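Local coordinates for Rna-directed RNA polymerase (Infectious pancreatic necrosis virus, PDB 3ZED), which catalyses RNA-templated RNA synthesis as a viral RNA-dependent RNA polymerase and, by analogy with relatives, is probably found both free and covalently linked to the genome, at residues B[105-110]-B[162-167]; B[303-308]-B[317-322]. All coordinates share one frame; numbering follows the deposited sequence.

Interaction 1. Residues B[105-110]-B[162-167]; sequences KYYPFH and GSYSGQ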
ATOM      1  N   LYS B 105      -6.066  -0.057 -25.587  1.00 63.96           N
ATOM      2  CA  LYS B 105      -7.079  -1.061 -25.275  1.00 62.84           C
ATOM      3  C   LYS B 105      -6.514  -2.054 -24.280  1.00 64.92           C
ATOM      4  O   LYS B 105      -5.419  -2.591 -24.495  1.00 64.73           O
ATOM      5  CB  LYS B 105      -7.562  -1.774 -26.558  1.00 66.78           C
ATOM      6  CG  LYS B 105      -8.411  -0.895 -27.471  1.00 77.08           C
ATOM      7  CD  LYS B 105      -8.520  -1.453 -28.869  1.00 82.39           C
ATOM      8  CE  LYS B 105      -9.122  -0.450 -29.811  1.00 89.51           C
ATOM      9  NZ  LYS B 105      -9.329  -1.037 -31.156  1.00101.78           N
ATOM     10  N   TYR B 106      -7.243  -2.283 -23.174  1.00 58.86           N
ATOM     11  CA  TYR B 106      -6.786  -3.195 -22.145  1.00 56.33           C
ATOM     12  C   TYR B 106      -7.903  -4.165 -21.814  1.00 59.93           C
ATOM     13  O   TYR B 106      -8.928  -3.771 -21.272  1.00 58.08           O
ATOM     14  CB  TYR B 106      -6.278  -2.432 -20.905  1.00 55.29           C
ATOM     15  CG  TYR B 106      -5.985  -3.327 -19.715  1.00 53.82           C
ATOM     16  CD1 TYR B 106      -4.997  -4.303 -19.782  1.00 55.83           C
ATOM     17  CD2 TYR B 106      -6.732  -3.231 -18.543  1.00 52.00           C
ATOM     18  CE1 TYR B 106      -4.753  -5.160 -18.711  1.00 55.09           C
ATOM     19  CE2 TYR B 106      -6.482  -4.065 -17.455  1.00 50.99           C
ATOM     20  CZ  TYR B 106      -5.489  -5.029 -17.542  1.00 59.66           C
ATOM     21  OH  TYR B 106      -5.232  -5.875 -16.486  1.00 57.26           O
ATOM     22  N   TYR B 107      -7.702  -5.438 -22.171  1.00 57.67           N
ATOM     23  CA  TYR B 107      -8.679  -6.495 -21.955  1.00 58.13           C
ATOM     24  C   TYR B 107      -8.107  -7.530 -20.989  1.00 60.37           C
ATOM     25  O   TYR B 107      -7.425  -8.461 -21.419  1.00 61.23           O
ATOM     26  CB  TYR B 107      -9.097  -7.121 -23.302  1.00 62.24           C
ATOM     27  CG  TYR B 107      -9.960  -6.209 -24.148  1.00 66.92           C
ATOM     28  CD1 TYR B 107      -9.390  -5.287 -25.023  1.00 70.45           C
ATOM     29  CD2 TYR B 107     -11.348  -6.288 -24.101  1.00 68.74           C
ATOM     30  CE1 TYR B 107     -10.183  -4.449 -25.813  1.00 72.62           C
ATOM     31  CE2 TYR B 107     -12.149  -5.489 -24.919  1.00 71.72           C
ATOM     32  CZ  TYR B 107     -11.565  -4.544 -25.747  1.00 81.97           C
ATOM     33  OH  TYR B 107     -12.366  -3.727 -26.516  1.00 89.38           O
ATOM     34  N   PRO B 108      -8.312  -7.337 -19.669  1.00 54.50           N
ATOM     35  CA  PRO B 108      -7.747  -8.287 -18.694  1.00 52.88           C
ATOM     36  C   PRO B 108      -8.467  -9.622 -18.669  1.00 59.50           C
ATOM     37  O   PRO B 108      -9.644  -9.699 -19.016  1.00 60.05           O
ATOM     38  CB  PRO B 108      -7.936  -7.570 -17.356  1.00 52.07           C
ATOM     39  CG  PRO B 108      -9.123  -6.704 -17.552  1.00 56.89           C
ATOM     40  CD  PRO B 108      -9.068  -6.257 -18.993  1.00 54.80           C
ATOM     41  N   PHE B 109      -7.761 -10.665 -18.230  1.00 58.07           N
ATOM     42  CA  PHE B 109      -8.338 -11.994 -18.077  1.00 59.18           C
ATOM     43  C   PHE B 109      -9.016 -12.080 -16.732  1.00 57.87           C
ATOM     44  O   PHE B 109      -8.563 -11.496 -15.754  1.00 55.94           O
ATOM     45  CB  PHE B 109      -7.273 -13.105 -18.227  1.00 62.80           C
ATOM     46  CG  PHE B 109      -6.767 -13.274 -19.645  1.00 68.05           C
ATOM     47  CD1 PHE B 109      -7.453 -14.070 -20.559  1.00 73.82           C
ATOM     48  CD2 PHE B 109      -5.607 -12.631 -20.068  1.00 71.37           C
ATOM     49  CE1 PHE B 109      -6.995 -14.206 -21.875  1.00 77.08           C
ATOM     50  CE2 PHE B 109      -5.149 -12.769 -21.388  1.00 76.40           C
ATOM     51  CZ  PHE B 109      -5.848 -13.553 -22.281  1.00 76.19           C
ATOM     52  N   HIS B 110     -10.119 -12.787 -16.701  1.00 53.46           N
ATOM     53  CA  HIS B 110     -10.907 -13.017 -15.508  1.00 50.99           C
ATOM     54  C   HIS B 110     -10.981 -14.515 -15.352  1.00 56.09           C
ATOM     55  O   HIS B 110     -11.537 -15.191 -16.220  1.00 57.07           O
ATOM     56  CB  HIS B 110     -12.282 -12.345 -15.657  1.00 51.42           C
ATOM     57  CG  HIS B 110     -12.199 -10.855 -15.777  1.00 53.50           C
ATOM     58  ND1 HIS B 110     -12.243 -10.224 -17.004  1.00 56.06           N
ATOM     59  CD2 HIS B 110     -12.048  -9.917 -14.815  1.00 53.44           C
ATOM     60  CE1 HIS B 110     -12.144  -8.928 -16.750  1.00 54.35           C
ATOM     61  NE2 HIS B 110     -12.039  -8.694 -15.450  1.00 53.15           N
ATOM     62  N   GLY B 162     -12.160 -12.315 -10.444  1.00 44.94           N
ATOM     63  CA  GLY B 162     -13.536 -11.855 -10.653  1.00 44.38           C
ATOM     64  C   GLY B 162     -14.038 -11.784 -12.084  1.00 48.31           C
ATOM     65  O   GLY B 162     -13.818 -12.704 -12.875  1.00 49.94           O
ATOM     66  N   SER B 163     -14.732 -10.693 -12.414  1.00 43.42           N
ATOM     67  CA  SER B 163     -15.346 -10.500 -13.731  1.00 45.03           C
ATOM     68  C   SER B 163     -15.406  -9.030 -14.110  1.00 48.32           C
ATOM     69  O   SER B 163     -15.107  -8.176 -13.277  1.00 46.16           O
ATOM     70  CB  SER B 163     -16.759 -11.090 -13.745  1.00 47.91           C
ATOM     71  OG  SER B 163     -17.647 -10.408 -12.872  1.00 48.03           O
ATOM     72  N   TYR B 164     -15.805  -8.730 -15.364  1.00 48.02           N
ATOM     73  CA  TYR B 164     -15.993  -7.349 -15.840  1.00 48.00           C
ATOM     74  C   TYR B 164     -17.138  -6.689 -15.052  1.00 49.85           C
ATOM     75  O   TYR B 164     -16.973  -5.572 -14.588  1.00 48.40           O
ATOM     76  CB  TYR B 164     -16.283  -7.303 -17.348  1.00 51.09           C
ATOM     77  CG  TYR B 164     -15.063  -7.384 -18.241  1.00 52.87           C
ATOM     78  CD1 TYR B 164     -14.148  -6.335 -18.302  1.00 54.09           C
ATOM     79  CD2 TYR B 164     -14.868  -8.472 -19.089  1.00 54.66           C
ATOM     80  CE1 TYR B 164     -13.046  -6.387 -19.154  1.00 55.38           C
ATOM     81  CE2 TYR B 164     -13.774  -8.531 -19.949  1.00 56.30           C
ATOM     82  CZ  TYR B 164     -12.871  -7.482 -19.985  1.00 61.35           C
ATOM     83  OH  TYR B 164     -11.806  -7.551 -20.845  1.00 60.85           O
ATOM     84  N   SER B 165     -18.273  -7.407 -14.864  1.00 46.80           N
ATOM     85  CA  SER B 165     -19.423  -6.924 -14.092  1.00 46.67           C
ATOM     86  C   SER B 165     -18.985  -6.574 -12.654  1.00 50.06           C
ATOM     87  O   SER B 165     -19.349  -5.511 -12.136  1.00 49.13           O
ATOM     88  CB  SER B 165     -20.541  -7.962 -14.075  1.00 48.97           C
ATOM     89  OG  SER B 165     -21.257  -7.990 -15.298  1.00 59.78           O
ATOM     90  N   GLY B 166     -18.209  -7.481 -12.038  1.00 45.27           N
ATOM     91  CA  GLY B 166     -17.644  -7.285 -10.706  1.00 43.10           C
ATOM     92  C   GLY B 166     -16.846  -5.991 -10.632  1.00 47.10           C
ATOM     93  O   GLY B 166     -17.120  -5.158  -9.758  1.00 46.28           O
ATOM     94  N   GLN B 167     -15.917  -5.770 -11.627  1.00 42.60           N
ATOM     95  CA  GLN B 167     -15.070  -4.574 -11.745  1.00 41.31           C
ATOM     96  C   GLN B 167     -15.898  -3.305 -11.942  1.00 45.05           C
ATOM     97  O   GLN B 167     -15.622  -2.291 -11.304  1.00 42.64           O
ATOM     98  CB  GLN B 167     -14.067  -4.710 -12.917  1.00 43.19           C
ATOM     99  CG  GLN B 167     -12.949  -5.718 -12.685  1.00 43.65           C
ATOM    100  CD  GLN B 167     -11.868  -5.550 -13.714  1.00 51.52           C
ATOM    101  OE1 GLN B 167     -11.924  -6.124 -14.797  1.00 46.59           O
ATOM    102  NE2 GLN B 167     -10.877  -4.726 -13.417  1.00 41.30           N
TER
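The imidazole of His110 points its edge into the face of Tyr164, with His110 CE1 3.3 Å above the plane of the phenol and over its centre. This is a T-shaped pair with centroids 4.3 Å apart and planes at 59°. One face of the same imidazole is covered by the backbone at the start of helix 164-179: Ser163 C lies toward its rim and Tyr164 N over its middle. At the edge, close to the ring plane, His110 NE2 donates to Gln167 OE1 over 2.7 Å, nearly straight at 161°, although it meets the amide oxygen from above the carbonyl plane. Gln167 is extended beyond CG, long enough to reach the ring from one turn further along. Tyr164 OH comes within 3.5 Å of Tyr107 CA, while Pro108 CD packs on Tyr164 CE1 at 4.0 Å. Ser163 is the N-cap; its OG accepts from Gly166 N and also bonds Asp315. Gln167 NE2 is held by Asn320 OD1 and Leu302 O. Those two bonds favour the amide orientation that turns OE1 to the histidine, consistent with a proton on His110 NE2, and a flat donor fixed by face and edge contacts joins the 105-110 loop to the helix start.

Interaction 2. Residues B[303-308]-B[317-322]; sequences FPKGER and KTRNIW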
ATOM      1  N   PHE B 303      -6.805  -3.184 -13.412  1.00 45.01           N
ATOM      2  CA  PHE B 303      -6.443  -4.572 -13.196  1.00 45.61           C
ATOM      3  C   PHE B 303      -7.390  -5.248 -12.193  1.00 47.38           C
ATOM      4  O   PHE B 303      -7.568  -4.728 -11.092  1.00 44.63           O
ATOM      5  CB  PHE B 303      -4.983  -4.621 -12.696  1.00 47.60           C
ATOM      6  CG  PHE B 303      -4.347  -5.984 -12.653  1.00 50.85           C
ATOM      7  CD1 PHE B 303      -4.434  -6.777 -11.511  1.00 54.69           C
ATOM      8  CD2 PHE B 303      -3.584  -6.445 -13.722  1.00 55.71           C
ATOM      9  CE1 PHE B 303      -3.836  -8.044 -11.467  1.00 55.93           C
ATOM     10  CE2 PHE B 303      -2.976  -7.702 -13.674  1.00 59.15           C
ATOM     11  CZ  PHE B 303      -3.106  -8.493 -12.547  1.00 56.77           C
ATOM     12  N   PRO B 304      -7.992  -6.420 -12.527  1.00 46.02           N
ATOM     13  CA  PRO B 304      -8.854  -7.111 -11.535  1.00 44.24           C
ATOM     14  C   PRO B 304      -7.995  -7.807 -10.479  1.00 49.09           C
ATOM     15  O   PRO B 304      -7.114  -8.597 -10.825  1.00 50.42           O
ATOM     16  CB  PRO B 304      -9.644  -8.106 -12.389  1.00 46.75           C
ATOM     17  CG  PRO B 304      -8.750  -8.408 -13.554  1.00 52.16           C
ATOM     18  CD  PRO B 304      -7.895  -7.184 -13.794  1.00 47.99           C
ATOM     19  N   LYS B 305      -8.192  -7.475  -9.202  1.00 44.65           N
ATOM     20  CA  LYS B 305      -7.369  -8.048  -8.129  1.00 43.27           C
ATOM     21  C   LYS B 305      -7.758  -9.512  -7.824  1.00 46.98           C
ATOM     22  O   LYS B 305      -8.948  -9.813  -7.670  1.00 44.28           O
ATOM     23  CB  LYS B 305      -7.505  -7.192  -6.856  1.00 45.07           C
ATOM     24  CG  LYS B 305      -6.459  -7.464  -5.800  1.00 46.46           C
ATOM     25  CD  LYS B 305      -6.549  -6.446  -4.670  1.00 51.74           C
ATOM     26  CE  LYS B 305      -5.353  -6.534  -3.743  1.00 58.97           C
ATOM     27  NZ  LYS B 305      -5.438  -7.716  -2.850  1.00 73.27           N
ATOM     28  N   GLY B 306      -6.750 -10.386  -7.735  1.00 44.95           N
ATOM     29  CA  GLY B 306      -6.926 -11.791  -7.369  1.00 45.40           C
ATOM     30  C   GLY B 306      -7.208 -11.880  -5.882  1.00 50.15           C
ATOM     31  O   GLY B 306      -6.410 -11.410  -5.074  1.00 50.63           O
ATOM     32  N   GLU B 307      -8.381 -12.384  -5.512  1.00 47.49           N
ATOM     33  CA  GLU B 307      -8.805 -12.486  -4.112  1.00 45.77           C
ATOM     34  C   GLU B 307      -9.764 -13.633  -3.892  1.00 45.45           C
ATOM     35  O   GLU B 307     -10.263 -14.213  -4.855  1.00 45.57           O
ATOM     36  CB  GLU B 307      -9.497 -11.183  -3.687  1.00 47.32           C
ATOM     37  CG  GLU B 307      -8.568 -10.299  -2.898  1.00 59.78           C
ATOM     38  CD  GLU B 307      -9.047  -8.889  -2.685  1.00 75.38           C
ATOM     39  OE1 GLU B 307     -10.247  -8.614  -2.918  1.00 65.86           O
ATOM     40  OE2 GLU B 307      -8.217  -8.060  -2.250  1.00 77.10           O
ATOM     41  N   ARG B 308     -10.060 -13.924  -2.623  1.00 38.76           N
ATOM     42  CA  ARG B 308     -11.016 -14.946  -2.252  1.00 38.21           C
ATOM     43  C   ARG B 308     -12.353 -14.221  -2.111  1.00 44.21           C
ATOM     44  O   ARG B 308     -12.690 -13.668  -1.058  1.00 44.51           O
ATOM     45  CB  ARG B 308     -10.549 -15.744  -1.010  1.00 36.80           C
ATOM     46  CG  ARG B 308      -9.382 -16.681  -1.395  1.00 45.02           C
ATOM     47  CD  ARG B 308      -8.532 -17.292  -0.293  1.00 44.20           C
ATOM     48  NE  ARG B 308      -7.442 -16.414   0.097  1.00 49.19           N
ATOM     49  CZ  ARG B 308      -6.145 -16.656  -0.042  1.00 49.75           C
ATOM     50  NH1 ARG B 308      -5.724 -17.795  -0.562  1.00 45.20           N
ATOM     51  NH2 ARG B 308      -5.260 -15.762   0.341  1.00 48.59           N
ATOM     52  N   LYS B 317     -18.806  -7.614  -7.117  1.00 46.33           N
ATOM     53  CA  LYS B 317     -17.631  -6.984  -6.543  1.00 45.35           C
ATOM     54  C   LYS B 317     -16.314  -7.688  -6.908  1.00 49.64           C
ATOM     55  O   LYS B 317     -16.048  -8.806  -6.473  1.00 49.48           O
ATOM     56  CB  LYS B 317     -17.776  -6.915  -5.006  1.00 45.48           C
ATOM     57  CG  LYS B 317     -16.614  -6.273  -4.269  1.00 55.64           C
ATOM     58  CD  LYS B 317     -16.615  -6.713  -2.805  1.00 65.40           C
ATOM     59  CE  LYS B 317     -15.310  -6.424  -2.107  1.00 78.53           C
ATOM     60  NZ  LYS B 317     -15.321  -6.899  -0.698  1.00 86.93           N
ATOM     61  N   THR B 318     -15.498  -6.998  -7.705  1.00 45.14           N
ATOM     62  CA  THR B 318     -14.129  -7.373  -8.046  1.00 43.95           C
ATOM     63  C   THR B 318     -13.305  -6.165  -7.660  1.00 47.07           C
ATOM     64  O   THR B 318     -13.533  -5.086  -8.201  1.00 46.48           O
ATOM     65  CB  THR B 318     -13.928  -7.786  -9.519  1.00 47.27           C
ATOM     66  OG1 THR B 318     -14.885  -8.769  -9.918  1.00 48.16           O
ATOM     67  CG2 THR B 318     -12.484  -8.263  -9.810  1.00 40.11           C
ATOM     68  N   ARG B 319     -12.391  -6.311  -6.710  1.00 43.82           N
ATOM     69  CA  ARG B 319     -11.556  -5.175  -6.324  1.00 43.67           C
ATOM     70  C   ARG B 319     -10.592  -4.846  -7.478  1.00 44.80           C
ATOM     71  O   ARG B 319     -10.174  -5.738  -8.237  1.00 44.37           O
ATOM     72  CB  ARG B 319     -10.815  -5.431  -4.999  1.00 45.66           C
ATOM     73  CG  ARG B 319     -11.778  -5.555  -3.814  1.00 60.84           C
ATOM     74  CD  ARG B 319     -11.277  -4.864  -2.565  1.00 74.94           C
ATOM     75  NE  ARG B 319     -10.297  -5.657  -1.826  1.00 88.31           N
ATOM     76  CZ  ARG B 319      -9.185  -5.160  -1.291  1.00109.86           C
ATOM     77  NH1 ARG B 319      -8.894  -3.870  -1.425  1.00104.32           N
ATOM     78  NH2 ARG B 319      -8.351  -5.951  -0.627  1.00 94.69           N
ATOM     79  N   ASN B 320     -10.304  -3.558  -7.638  1.00 40.08           N
ATOM     80  CA  ASN B 320      -9.458  -3.086  -8.731  1.00 41.56           C
ATOM     81  C   ASN B 320      -8.110  -2.589  -8.290  1.00 46.34           C
ATOM     82  O   ASN B 320      -8.012  -1.865  -7.304  1.00 46.94           O
ATOM     83  CB  ASN B 320     -10.167  -1.962  -9.487  1.00 40.56           C
ATOM     84  CG  ASN B 320     -11.420  -2.412 -10.190  1.00 49.42           C
ATOM     85  OD1 ASN B 320     -11.429  -3.415 -10.881  1.00 42.80           O
ATOM     86  ND2 ASN B 320     -12.505  -1.668 -10.048  1.00 45.07           N
ATOM     87  N   ILE B 321      -7.070  -2.941  -9.063  1.00 42.93           N
ATOM     88  CA  ILE B 321      -5.731  -2.398  -8.886  1.00 41.12           C
ATOM     89  C   ILE B 321      -5.575  -1.324  -9.975  1.00 45.66           C
ATOM     90  O   ILE B 321      -5.690  -1.632 -11.167  1.00 47.15           O
ATOM     91  CB  ILE B 321      -4.598  -3.462  -8.933  1.00 43.61           C
ATOM     92  CG1 ILE B 321      -4.721  -4.532  -7.802  1.00 43.56           C
ATOM     93  CG2 ILE B 321      -3.195  -2.807  -9.012  1.00 41.72           C
ATOM     94  CD1 ILE B 321      -3.727  -4.491  -6.588  1.00 56.78           C
ATOM     95  N   TRP B 322      -5.368  -0.071  -9.569  1.00 40.71           N
ATOM     96  CA  TRP B 322      -5.138   1.034 -10.496  1.00 40.62           C
ATOM     97  C   TRP B 322      -3.657   0.944 -10.848  1.00 46.43           C
ATOM     98  O   TRP B 322      -2.787   1.302 -10.043  1.00 45.27           O
ATOM     99  CB  TRP B 322      -5.523   2.346  -9.833  1.00 39.03           C
ATOM    100  CG  TRP B 322      -5.612   3.527 -10.755  1.00 42.14           C
ATOM    101  CD1 TRP B 322      -6.737   4.011 -11.358  1.00 46.14           C
ATOM    102  CD2 TRP B 322      -4.555   4.453 -11.070  1.00 42.65           C
ATOM    103  NE1 TRP B 322      -6.447   5.175 -12.039  1.00 47.61           N
ATOM    104  CE2 TRP B 322      -5.114   5.463 -11.888  1.00 48.37           C
ATOM    105  CE3 TRP B 322      -3.183   4.526 -10.740  1.00 43.27           C
ATOM    106  CZ2 TRP B 322      -4.352   6.531 -12.384  1.00 48.32           C
ATOM    107  CZ3 TRP B 322      -2.433   5.581 -11.225  1.00 45.29           C
ATOM    108  CH2 TRP B 322      -3.012   6.567 -12.044  1.00 47.51           C
TER
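Strands 299-310 and 320-323 form a beta hairpin in the mixed sheet of the palm-domain region, and Phe303 and Ile321 make an antiparallel hydrogen-bonded pair in it. Ile321 N gives a nearly straight bond to Phe303 O, 2.7 Å at 177°, and Phe303 N returns one to Ile321 O. Pro304 has no N-H to offer, which suits its non-hydrogen-bonded place opposite Asn320; Lys305 N donates to Arg319 O at 2.8 Å, flanking that pair.

Phe303 and Ile321 share a face of the sheet, where Phe303 CB and Ile321 CB lie 4.0 Å apart. The Phe303 ring leads away from its partner toward Tyr106. Lys305 has CG anti to the backbone N (chi1 -165°), and its extended methylenes cross Ile321 obliquely, Lys305 CE coming within 3.9 Å of Ile321 CD1. On the other face, Pro304 CB rests against Thr318 CG2, and the Asn320 amide turns to Gln167.

Beyond Lys305 the charged side chains gather. Arg319, bent at chi2 and chi3, runs beside the lysine in the same direction, and Lys305 CD lies loosely over one face of the guanidinium. The Glu307 side chain crosses that of Arg319 at about a right angle, yet carboxylate and guanidinium planes are only 29° apart. Glu307 OE2 forms the salt bridge to Arg319 NH2 at 2.7 Å, and Glu307 OE1 takes a longer bond from Arg319 NE on its syn side, tilted from the guanidinium plane. Lys305 NZ, turned by the bend at chi4, reaches Glu307 OE2 at 2.9 Å from the anti side, out of the carboxylate plane.

One carboxylate thus serves two cations, with OE2 shared between them. Its negative charge probably offsets the closeness of Lys305 NZ and Arg319 NH2, 4.1 Å apart, and the shared positive surroundings would favour ionised Glu307.

Interaction 1 comes first along the chain: the loop 105-110 meets the start of helix 164-179 and closes a loop of 51 intervening residues, rich in helix. Interaction 2 follows in series, neither nesting in nor crossing the first, and closes only the short connection of the hairpin between strands 299-310 and 320-323, with eight residues between the segments. Their centres are about 9 Å apart and they touch directly. Besides the Gln167-Asn320 pair, Ser163 N lies 3.2 Å from Thr318 OG1, a probable hydrogen bond, and the Tyr106 hydroxyl packs against the Phe303 ring. Loop, helix start and hairpin are thereby tied together within the palm region of the polymerase.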